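Long-range contacts in RNA-binding protein with serine-rich domain 1 (Homo sapiens, PDB 4A8X), which contributes to pre-mRNA splicing and nonsense-mediated decay as an RNA-binding auxiliary component of the exon junction complex, its RRM domain being required to form the ASAP complex: residues K30-M36 and Y49-E55; P4-H8 and T80-W86. All coordinates share one frame; numbering follows the deposited sequence.

Interaction 1: residues K30-M36 and Y49-E55; sequences KIKMIDM and YAYVEFE
Met-33 and Asp-35 pair with Glu-53 and Tyr-51 through their backbones in the antiparallel hairpin made by the second and third strands of an RNA recognition motif (RRM); 49-54 carries most of its RNP1 sequence. Tyr-51 N reaches Asp-35 O at 2.8 Å, and Asp-35 N returns a bond to Tyr-51 O. The bond from Glu-53 N to Met-33 O is almost straight, 174° at the hydrogen. Glu-53 O, in contrast, serves two donors: Lys-32 N at 2.8 Å and, weakly, Met-33 N at 3.4 Å. This is a classic beta bulge, and it shifts the register by one residue. Past it, Glu-55 N closes a more bent bond to Lys-30 O.

The apolar contacts face the helices. Ile-31 CD1 lies 3.7 Å from Val-52 CG1, while its CG1 meets Phe-54 CE1 at 3.8 Å. Val-52 CG1 also sits over one face of the Phe-54 ring, toward the rim. Phe-25 backs Ile-31, and Ala-60 and Ala-63 back Phe-54. Cutting Ile-31 back to an alanine removes CG1, CG2 and CD1, and is likely to leave Val-52 CG1 and Phe-54 CE1 without their shared neighbour and open a gap beside Phe-25.

The opposite face is more mixed, with Met-33 among Asp-35, Tyr-51 and Glu-53. Lys-32 and Glu-53 extend alongside each other, Lys-32 CD 3.5 Å from Glu-53 OE1, while Lys-32 NZ stays 5.0 Å from Glu-53 OE1, so any attraction is probably long-range. Tyr-51 has its CG beside the backbone N (chi1 -63°), a turn that brings the ring edge to Asp-35, with CD2 4.0 Å from Asp-35 O.

Interaction 2: residues P4-H8 and T80-W86; sequences PTKVH and TAVLAPW
Lys-6 lays the end of its side chain over the six-membered ring of Trp-86. NZ stands 3.9 Å from the ring centroid and 12° off the normal, a cation-pi contact; CE makes a CH-pi contact with the same face. A bend at chi3 (-58°) in an otherwise extended chain carries the amino group there. NZ also donates to Ala-84 O, at a modelled 2.5 Å too short to be taken literally, and to water 3 at 2.8 Å. Water 1 links Lys-6 N with Val-82 O.

Behind this grip lie the neighbouring first and last strands of the RRM, paired antiparallel. His-8 N bonds to Thr-80 O at 2.8 Å and Thr-80 N to His-8 O, while Val-82 N meets Lys-6 O at 2.9 Å. Val-82 CG2 packs on His-8 CB at 3.7 Å, and on the helix-facing side Pro-4 CG touches Ala-81 CB, also at 3.7 Å.

Further out, Trp-86 touches Met-33, Asp-35 and Tyr-51 on the sheet face that binds RNA in canonical RRMs. The His-8 ring meets Tyr-51 edge-to-face and also packs against Tyr-49, whereas Val-7 rests on Ala-60 and Leu-64 of helix 57-67.

Overall arrangement
Interactions 1 and 2 lie in one antiparallel sheet, their centres about 9 Å apart. Strands 46-54 and 6-10 are neighbours and join them directly: Val-7 N lies 2.7 Å from Val-52 O, a probable hydrogen bond. Along the chain, 4-8 comes first, then both segments of interaction 1, then 80-86, so the pairing of the chain's ends encloses the hairpin. Helices 18-26 and 57-67 pack on one face of the sheet. On the other, RNP1 residues meet His-8, and the C-terminal segment crosses back as far as strand 31-39 through Trp-86. This may restrict access to the usual RNA-binding surface; both contacts lie in the region that interacts with SAP18 and ACIN1.

Interaction 1: residues K30-M36 and Y49-E55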
ATOM      1  N   LYS A  30      21.932  -5.852 -12.135  1.00 30.90           N
ATOM      2  CA  LYS A  30      21.432  -5.329 -13.387  1.00 31.33           C
ATOM      3  C   LYS A  30      20.240  -6.152 -13.862  1.00 29.87           C
ATOM      4  O   LYS A  30      20.343  -7.360 -14.039  1.00 28.57           O
ATOM      5  CB  LYS A  30      22.509  -5.429 -14.462  1.00 41.64           C
ATOM      6  CG  LYS A  30      22.166  -4.689 -15.722  1.00 49.71           C
ATOM      7  CD  LYS A  30      22.215  -3.182 -15.508  1.00 56.50           C
ATOM      8  CE  LYS A  30      21.768  -2.423 -16.764  1.00 63.33           C
ATOM      9  NZ  LYS A  30      21.863  -0.926 -16.610  1.00 66.07           N
ATOM     10  N   ILE A  31      19.132  -5.475 -14.100  1.00 26.89           N
ATOM     11  CA  ILE A  31      17.905  -6.134 -14.503  1.00 28.10           C
ATOM     12  C   ILE A  31      17.841  -6.157 -16.027  1.00 31.93           C
ATOM     13  O   ILE A  31      17.996  -5.130 -16.689  1.00 34.44           O
ATOM     14  CB  ILE A  31      16.678  -5.426 -13.927  1.00 25.24           C
ATOM     15  CG1 ILE A  31      16.717  -5.518 -12.391  1.00 28.36           C
ATOM     16  CG2 ILE A  31      15.436  -6.077 -14.469  1.00 23.08           C
ATOM     17  CD1 ILE A  31      15.565  -4.902 -11.687  1.00 26.42           C
ATOM     18  N   LYS A  32      17.641  -7.345 -16.579  1.00 27.70           N
ATOM     19  CA  LYS A  32      17.588  -7.533 -18.025  1.00 35.52           C
ATOM     20  C   LYS A  32      16.160  -7.576 -18.557  1.00 33.15           C
ATOM     21  O   LYS A  32      15.933  -7.300 -19.733  1.00 30.66           O
ATOM     22  CB  LYS A  32      18.307  -8.831 -18.371  1.00 41.00           C
ATOM     23  CG  LYS A  32      18.082  -9.298 -19.785  1.00 52.49           C
ATOM     24  CD  LYS A  32      18.850 -10.592 -20.079  1.00 58.52           C
ATOM     25  CE  LYS A  32      19.014 -10.797 -21.581  1.00 63.55           C
ATOM     26  NZ  LYS A  32      20.170 -11.690 -21.897  1.00 67.05           N
ATOM     27  N   MET A  33      15.197  -7.946 -17.710  1.00 27.15           N
ATOM     28  CA  MET A  33      13.789  -7.978 -18.119  1.00 31.75           C
ATOM     29  C   MET A  33      12.875  -7.948 -16.898  1.00 30.78           C
ATOM     30  O   MET A  33      13.234  -8.502 -15.852  1.00 27.59           O
ATOM     31  CB  MET A  33      13.506  -9.238 -18.938  1.00 35.34           C
ATOM     32  CG  MET A  33      12.187  -9.203 -19.681  1.00 40.78           C
ATOM     33  SD  MET A  33      12.329  -8.553 -21.385  1.00 53.50           S
ATOM     34  CE  MET A  33      13.681  -9.512 -22.081  1.00 58.87           C
ATOM     35  N   ILE A  34      11.728  -7.262 -17.020  1.00 25.89           N
ATOM     36  CA  ILE A  34      10.675  -7.307 -16.010  1.00 27.04           C
ATOM     37  C   ILE A  34       9.324  -7.634 -16.646  1.00 30.82           C
ATOM     38  O   ILE A  34       9.004  -7.179 -17.758  1.00 32.65           O
ATOM     39  CB  ILE A  34      10.524  -5.976 -15.255  1.00 28.32           C
ATOM     40  CG1 ILE A  34      11.860  -5.547 -14.639  1.00 30.70           C
ATOM     41  CG2 ILE A  34       9.489  -6.122 -14.149  1.00 25.63           C
ATOM     42  CD1 ILE A  34      11.727  -4.430 -13.633  1.00 25.37           C
ATOM     43  N   ASP A  35       8.532  -8.445 -15.953  1.00 29.65           N
ATOM     44  CA  ASP A  35       7.175  -8.747 -16.410  1.00 29.62           C
ATOM     45  C   ASP A  35       6.209  -8.613 -15.232  1.00 31.68           C
ATOM     46  O   ASP A  35       6.281  -9.392 -14.272  1.00 28.27           O
ATOM     47  CB  ASP A  35       7.125 -10.157 -16.978  1.00 34.33           C
ATOM     48  CG  ASP A  35       5.720 -10.561 -17.449  1.00 40.03           C
ATOM     49  OD1 ASP A  35       4.860  -9.671 -17.666  1.00 37.38           O
ATOM     50  OD2 ASP A  35       5.484 -11.777 -17.608  1.00 44.26           O
ATOM     51  N   MET A  36       5.341  -7.606 -15.296  1.00 27.87           N
ATOM     52  CA  MET A  36       4.383  -7.315 -14.253  1.00 30.52           C
ATOM     53  C   MET A  36       2.953  -7.259 -14.872  1.00 28.78           C
ATOM     54  O   MET A  36       2.465  -6.207 -15.269  1.00 30.10           O
ATOM     55  CB  MET A  36       4.772  -5.998 -13.586  1.00 29.16           C
ATOM     56  CG  MET A  36       4.003  -5.637 -12.338  1.00 33.67           C
ATOM     57  SD  MET A  36       5.037  -4.553 -11.278  1.00 36.67           S
ATOM     58  CE  MET A  36       3.860  -4.152 -10.006  1.00 33.67           C
ATOM     59  N   TYR A  49       1.987  -9.368  -8.557  1.00 20.88           N
ATOM     60  CA  TYR A  49       3.268 -10.035  -8.643  1.00 20.09           C
ATOM     61  C   TYR A  49       4.092  -9.538  -9.843  1.00 21.17           C
ATOM     62  O   TYR A  49       3.558  -8.870 -10.735  1.00 20.12           O
ATOM     63  CB  TYR A  49       3.071 -11.531  -8.711  1.00 20.84           C
ATOM     64  CG  TYR A  49       2.424 -12.037  -9.974  1.00 24.71           C
ATOM     65  CD1 TYR A  49       3.168 -12.272 -11.113  1.00 28.88           C
ATOM     66  CD2 TYR A  49       1.049 -12.263 -10.020  1.00 30.73           C
ATOM     67  CE1 TYR A  49       2.555 -12.745 -12.288  1.00 35.86           C
ATOM     68  CE2 TYR A  49       0.433 -12.736 -11.167  1.00 35.77           C
ATOM     69  CZ  TYR A  49       1.189 -12.974 -12.299  1.00 36.84           C
ATOM     70  OH  TYR A  49       0.562 -13.433 -13.430  1.00 35.90           O
ATOM     71  N   ALA A  50       5.393  -9.856  -9.834  1.00 18.70           N
ATOM     72  CA  ALA A  50       6.281  -9.520 -10.940  1.00 22.82           C
ATOM     73  C   ALA A  50       7.359 -10.591 -11.122  1.00 24.77           C
ATOM     74  O   ALA A  50       7.752 -11.257 -10.162  1.00 24.29           O
ATOM     75  CB  ALA A  50       6.952  -8.167 -10.703  1.00 21.74           C
ATOM     76  N   TYR A  51       7.834 -10.755 -12.356  1.00 22.14           N
ATOM     77  CA  TYR A  51       9.063 -11.518 -12.567  1.00 23.58           C
ATOM     78  C   TYR A  51      10.186 -10.539 -12.876  1.00 27.09           C
ATOM     79  O   TYR A  51      10.000  -9.562 -13.629  1.00 30.54           O
ATOM     80  CB  TYR A  51       8.919 -12.510 -13.706  1.00 24.07           C
ATOM     81  CG  TYR A  51       7.895 -13.578 -13.490  1.00 28.33           C
ATOM     82  CD1 TYR A  51       8.256 -14.808 -12.952  1.00 30.21           C
ATOM     83  CD2 TYR A  51       6.571 -13.377 -13.841  1.00 31.88           C
ATOM     84  CE1 TYR A  51       7.312 -15.821 -12.773  1.00 34.94           C
ATOM     85  CE2 TYR A  51       5.614 -14.396 -13.679  1.00 38.47           C
ATOM     86  CZ  TYR A  51       6.011 -15.611 -13.135  1.00 38.12           C
ATOM     87  OH  TYR A  51       5.108 -16.623 -12.939  1.00 37.27           O
ATOM     88  N   VAL A  52      11.341 -10.779 -12.268  1.00 22.12           N
ATOM     89  CA  VAL A  52      12.529  -9.975 -12.528  1.00 22.93           C
ATOM     90  C   VAL A  52      13.697 -10.894 -12.945  1.00 25.32           C
ATOM     91  O   VAL A  52      14.033 -11.850 -12.237  1.00 21.52           O
ATOM     92  CB  VAL A  52      12.904  -9.117 -11.293  1.00 26.90           C
ATOM     93  CG1 VAL A  52      14.173  -8.338 -11.550  1.00 27.65           C
ATOM     94  CG2 VAL A  52      11.743  -8.137 -10.957  1.00 27.27           C
ATOM     95  N   GLU A  53      14.296 -10.612 -14.095  1.00 24.36           N
ATOM     96  CA  GLU A  53      15.432 -11.405 -14.567  1.00 28.01           C
ATOM     97  C   GLU A  53      16.684 -10.562 -14.513  1.00 26.68           C
ATOM     98  O   GLU A  53      16.722  -9.472 -15.087  1.00 25.54           O
ATOM     99  CB  GLU A  53      15.194 -11.915 -15.992  1.00 27.26           C
ATOM    100  CG  GLU A  53      16.407 -12.613 -16.549  1.00 48.86           C
ATOM    101  CD  GLU A  53      16.146 -13.308 -17.858  1.00 52.76           C
ATOM    102  OE1 GLU A  53      16.278 -12.650 -18.911  1.00 53.06           O
ATOM    103  OE2 GLU A  53      15.830 -14.521 -17.829  1.00 55.34           O
ATOM    104  N   PHE A  54      17.699 -11.074 -13.821  1.00 23.92           N
ATOM    105  CA  PHE A  54      18.964 -10.378 -13.665  1.00 24.35           C
ATOM    106  C   PHE A  54      19.957 -10.877 -14.711  1.00 27.10           C
ATOM    107  O   PHE A  54      19.711 -11.872 -15.399  1.00 30.19           O
ATOM    108  CB  PHE A  54      19.535 -10.592 -12.276  1.00 23.57           C
ATOM    109  CG  PHE A  54      18.740  -9.936 -11.187  1.00 24.31           C
ATOM    110  CD1 PHE A  54      18.960  -8.586 -10.864  1.00 25.23           C
ATOM    111  CD2 PHE A  54      17.772 -10.652 -10.485  1.00 22.46           C
ATOM    112  CE1 PHE A  54      18.232  -7.971  -9.857  1.00 22.28           C
ATOM    113  CE2 PHE A  54      17.000 -10.034  -9.485  1.00 23.77           C
ATOM    114  CZ  PHE A  54      17.240  -8.677  -9.162  1.00 19.22           C
ATOM    115  N   GLU A  55      21.073 -10.172 -14.816  1.00 26.49           N
ATOM    116  CA  GLU A  55      22.132 -10.519 -15.741  1.00 28.86           C
ATOM    117  C   GLU A  55      22.900 -11.778 -15.323  1.00 35.53           C
ATOM    118  O   GLU A  55      23.421 -12.515 -16.178  1.00 35.28           O
ATOM    119  CB  GLU A  55      23.084  -9.317 -15.854  1.00 39.65           C
ATOM    120  CG  GLU A  55      24.161  -9.519 -16.854  1.00 48.55           C
ATOM    121  CD  GLU A  55      25.162  -8.366 -16.911  1.00 51.80           C
ATOM    122  OE1 GLU A  55      25.229  -7.541 -15.950  1.00 49.33           O
ATOM    123  OE2 GLU A  55      25.875  -8.303 -17.937  1.00 57.74           O
TER

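Interaction 2: residues P4-H8 and T80-W86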
ATOM      1  N   PRO A   4      19.730 -20.210 -11.550  1.00 32.51           N
ATOM      2  CA  PRO A   4      18.720 -19.362 -12.196  1.00 32.06           C
ATOM      3  C   PRO A   4      19.067 -17.884 -12.099  1.00 31.40           C
ATOM      4  O   PRO A   4      19.745 -17.490 -11.146  1.00 28.84           O
ATOM      5  CB  PRO A   4      17.487 -19.609 -11.347  1.00 33.11           C
ATOM      6  CG  PRO A   4      18.024 -19.924  -9.973  1.00 33.23           C
ATOM      7  CD  PRO A   4      19.268 -20.731 -10.247  1.00 31.60           C
ATOM      8  N   THR A   5      18.568 -17.085 -13.038  1.00 26.00           N
ATOM      9  CA  THR A   5      18.684 -15.619 -12.973  1.00 25.27           C
ATOM     10  C   THR A   5      17.338 -14.893 -12.825  1.00 24.72           C
ATOM     11  O   THR A   5      17.303 -13.682 -12.599  1.00 23.54           O
ATOM     12  CB  THR A   5      19.323 -15.100 -14.249  1.00 30.40           C
ATOM     13  OG1 THR A   5      18.585 -15.604 -15.356  1.00 29.42           O
ATOM     14  CG2 THR A   5      20.803 -15.569 -14.372  1.00 30.87           C
ATOM     15  N   LYS A   6      16.238 -15.626 -12.949  1.00 21.74           N
ATOM     16  CA  LYS A   6      14.905 -15.021 -12.910  1.00 21.07           C
ATOM     17  C   LYS A   6      14.243 -15.276 -11.560  1.00 19.37           C
ATOM     18  O   LYS A   6      14.312 -16.386 -11.034  1.00 19.69           O
ATOM     19  CB  LYS A   6      14.052 -15.586 -14.037  1.00 21.61           C
ATOM     20  CG  LYS A   6      12.675 -14.885 -14.177  1.00 26.79           C
ATOM     21  CD  LYS A   6      11.750 -15.641 -15.178  1.00 30.32           C
ATOM     22  CE  LYS A   6      12.355 -15.767 -16.549  1.00 30.74           C
ATOM     23  NZ  LYS A   6      11.534 -16.647 -17.429  1.00 32.31           N
ATOM     24  N   VAL A   7      13.588 -14.268 -11.008  1.00 19.16           N
ATOM     25  CA  VAL A   7      12.904 -14.412  -9.724  1.00 20.71           C
ATOM     26  C   VAL A   7      11.429 -13.947  -9.811  1.00 25.69           C
ATOM     27  O   VAL A   7      11.120 -12.981 -10.534  1.00 23.89           O
ATOM     28  CB  VAL A   7      13.618 -13.610  -8.595  1.00 21.39           C
ATOM     29  CG1 VAL A   7      15.145 -13.964  -8.510  1.00 26.97           C
ATOM     30  CG2 VAL A   7      13.440 -12.133  -8.780  1.00 22.11           C
ATOM     31  N   HIS A   8      10.542 -14.641  -9.087  1.00 20.21           N
ATOM     32  CA  HIS A   8       9.129 -14.234  -8.954  1.00 18.32           C
ATOM     33  C   HIS A   8       8.993 -13.452  -7.646  1.00 18.11           C
ATOM     34  O   HIS A   8       9.420 -13.908  -6.580  1.00 19.53           O
ATOM     35  CB  HIS A   8       8.219 -15.474  -8.929  1.00 21.71           C
ATOM     36  CG  HIS A   8       6.771 -15.174  -8.668  1.00 26.61           C
ATOM     37  ND1 HIS A   8       6.258 -15.045  -7.397  1.00 27.53           N
ATOM     38  CD2 HIS A   8       5.725 -15.009  -9.516  1.00 31.32           C
ATOM     39  CE1 HIS A   8       4.949 -14.823  -7.471  1.00 31.35           C
ATOM     40  NE2 HIS A   8       4.601 -14.784  -8.745  1.00 30.23           N
ATOM     41  N   THR A  80      11.215 -15.789  -5.068  1.00 22.06           N
ATOM     42  CA  THR A  80      11.572 -17.182  -5.314  1.00 26.21           C
ATOM     43  C   THR A  80      12.152 -17.369  -6.711  1.00 24.96           C
ATOM     44  O   THR A  80      11.716 -16.742  -7.678  1.00 22.82           O
ATOM     45  CB  THR A  80      10.352 -18.135  -5.146  1.00 32.60           C
ATOM     46  OG1 THR A  80       9.622 -18.156  -6.358  1.00 42.37           O
ATOM     47  CG2 THR A  80       9.417 -17.665  -4.060  1.00 25.36           C
ATOM     48  N   ALA A  81      13.118 -18.263  -6.829  1.00 22.17           N
ATOM     49  CA  ALA A  81      13.759 -18.507  -8.117  1.00 24.74           C
ATOM     50  C   ALA A  81      12.803 -19.173  -9.064  1.00 25.46           C
ATOM     51  O   ALA A  81      11.973 -20.002  -8.676  1.00 26.08           O
ATOM     52  CB  ALA A  81      15.012 -19.402  -7.952  1.00 24.01           C
ATOM     53  N   VAL A  82      12.948 -18.858 -10.332  1.00 21.14           N
ATOM     54  CA  VAL A  82      12.085 -19.418 -11.351  1.00 26.44           C
ATOM     55  C   VAL A  82      12.866 -19.916 -12.535  1.00 25.42           C
ATOM     56  O   VAL A  82      13.701 -19.202 -13.090  1.00 24.61           O
ATOM     57  CB  VAL A  82      11.106 -18.339 -11.860  1.00 29.02           C
ATOM     58  CG1 VAL A  82      10.394 -18.807 -13.165  1.00 34.42           C
ATOM     59  CG2 VAL A  82      10.131 -18.003 -10.760  1.00 30.46           C
ATOM     60  N   LEU A  83      12.584 -21.154 -12.933  1.00 26.03           N
ATOM     61  CA  LEU A  83      13.169 -21.736 -14.122  1.00 27.85           C
ATOM     62  C   LEU A  83      12.037 -22.019 -15.111  1.00 33.52           C
ATOM     63  O   LEU A  83      11.416 -23.087 -15.070  1.00 32.34           O
ATOM     64  CB  LEU A  83      13.905 -23.043 -13.781  1.00 31.09           C
ATOM     65  CG  LEU A  83      15.206 -22.963 -12.981  1.00 31.01           C
ATOM     66  CD1 LEU A  83      15.626 -24.337 -12.506  1.00 34.29           C
ATOM     67  CD2 LEU A  83      16.328 -22.357 -13.801  1.00 33.45           C
ATOM     68  N   ALA A  84      11.783 -21.079 -16.015  1.00 27.44           N
ATOM     69  CA  ALA A  84      10.785 -21.297 -17.067  1.00 31.62           C
ATOM     70  C   ALA A  84      10.957 -20.246 -18.165  1.00 29.08           C
ATOM     71  O   ALA A  84      11.361 -19.140 -17.887  1.00 27.72           O
ATOM     72  CB  ALA A  84       9.399 -21.213 -16.484  1.00 35.54           C
ATOM     73  N   PRO A  85      10.668 -20.604 -19.421  1.00 29.98           N
ATOM     74  CA  PRO A  85      10.761 -19.603 -20.485  1.00 30.86           C
ATOM     75  C   PRO A  85       9.659 -18.568 -20.262  1.00 35.99           C
ATOM     76  O   PRO A  85       8.723 -18.866 -19.516  1.00 34.14           O
ATOM     77  CB  PRO A  85      10.504 -20.405 -21.760  1.00 33.48           C
ATOM     78  CG  PRO A  85      10.600 -21.839 -21.365  1.00 40.43           C
ATOM     79  CD  PRO A  85      10.232 -21.903 -19.919  1.00 31.72           C
ATOM     80  N   TRP A  86       9.747 -17.395 -20.880  1.00 33.85           N
ATOM     81  CA  TRP A  86       8.677 -16.406 -20.723  1.00 41.74           C
ATOM     82  C   TRP A  86       7.348 -16.960 -21.226  1.00 41.82           C
ATOM     83  O   TRP A  86       7.339 -17.736 -22.160  1.00 37.16           O
ATOM     84  CB  TRP A  86       9.024 -15.163 -21.493  1.00 42.98           C
ATOM     85  CG  TRP A  86      10.198 -14.505 -20.916  1.00 41.90           C
ATOM     86  CD1 TRP A  86      11.458 -14.474 -21.436  1.00 44.17           C
ATOM     87  CD2 TRP A  86      10.248 -13.798 -19.680  1.00 37.36           C
ATOM     88  NE1 TRP A  86      12.288 -13.759 -20.608  1.00 42.07           N
ATOM     89  CE2 TRP A  86      11.572 -13.329 -19.524  1.00 37.67           C
ATOM     90  CE3 TRP A  86       9.298 -13.492 -18.700  1.00 36.45           C
ATOM     91  CZ2 TRP A  86      11.973 -12.590 -18.425  1.00 36.99           C
ATOM     92  CZ3 TRP A  86       9.700 -12.755 -17.608  1.00 36.59           C
ATOM     93  CH2 TRP A  86      11.026 -12.303 -17.483  1.00 37.30           C
TER
HETATM   94  O   HOH W   1      16.358 -18.368 -13.879  1.00 24.61           O
HETATM   95  O   HOH W   2      13.488 -18.737 -15.838  1.00 27.72           O
HETATM   96  O   HOH W   3       8.712 -16.473 -17.095  1.00 32.83           O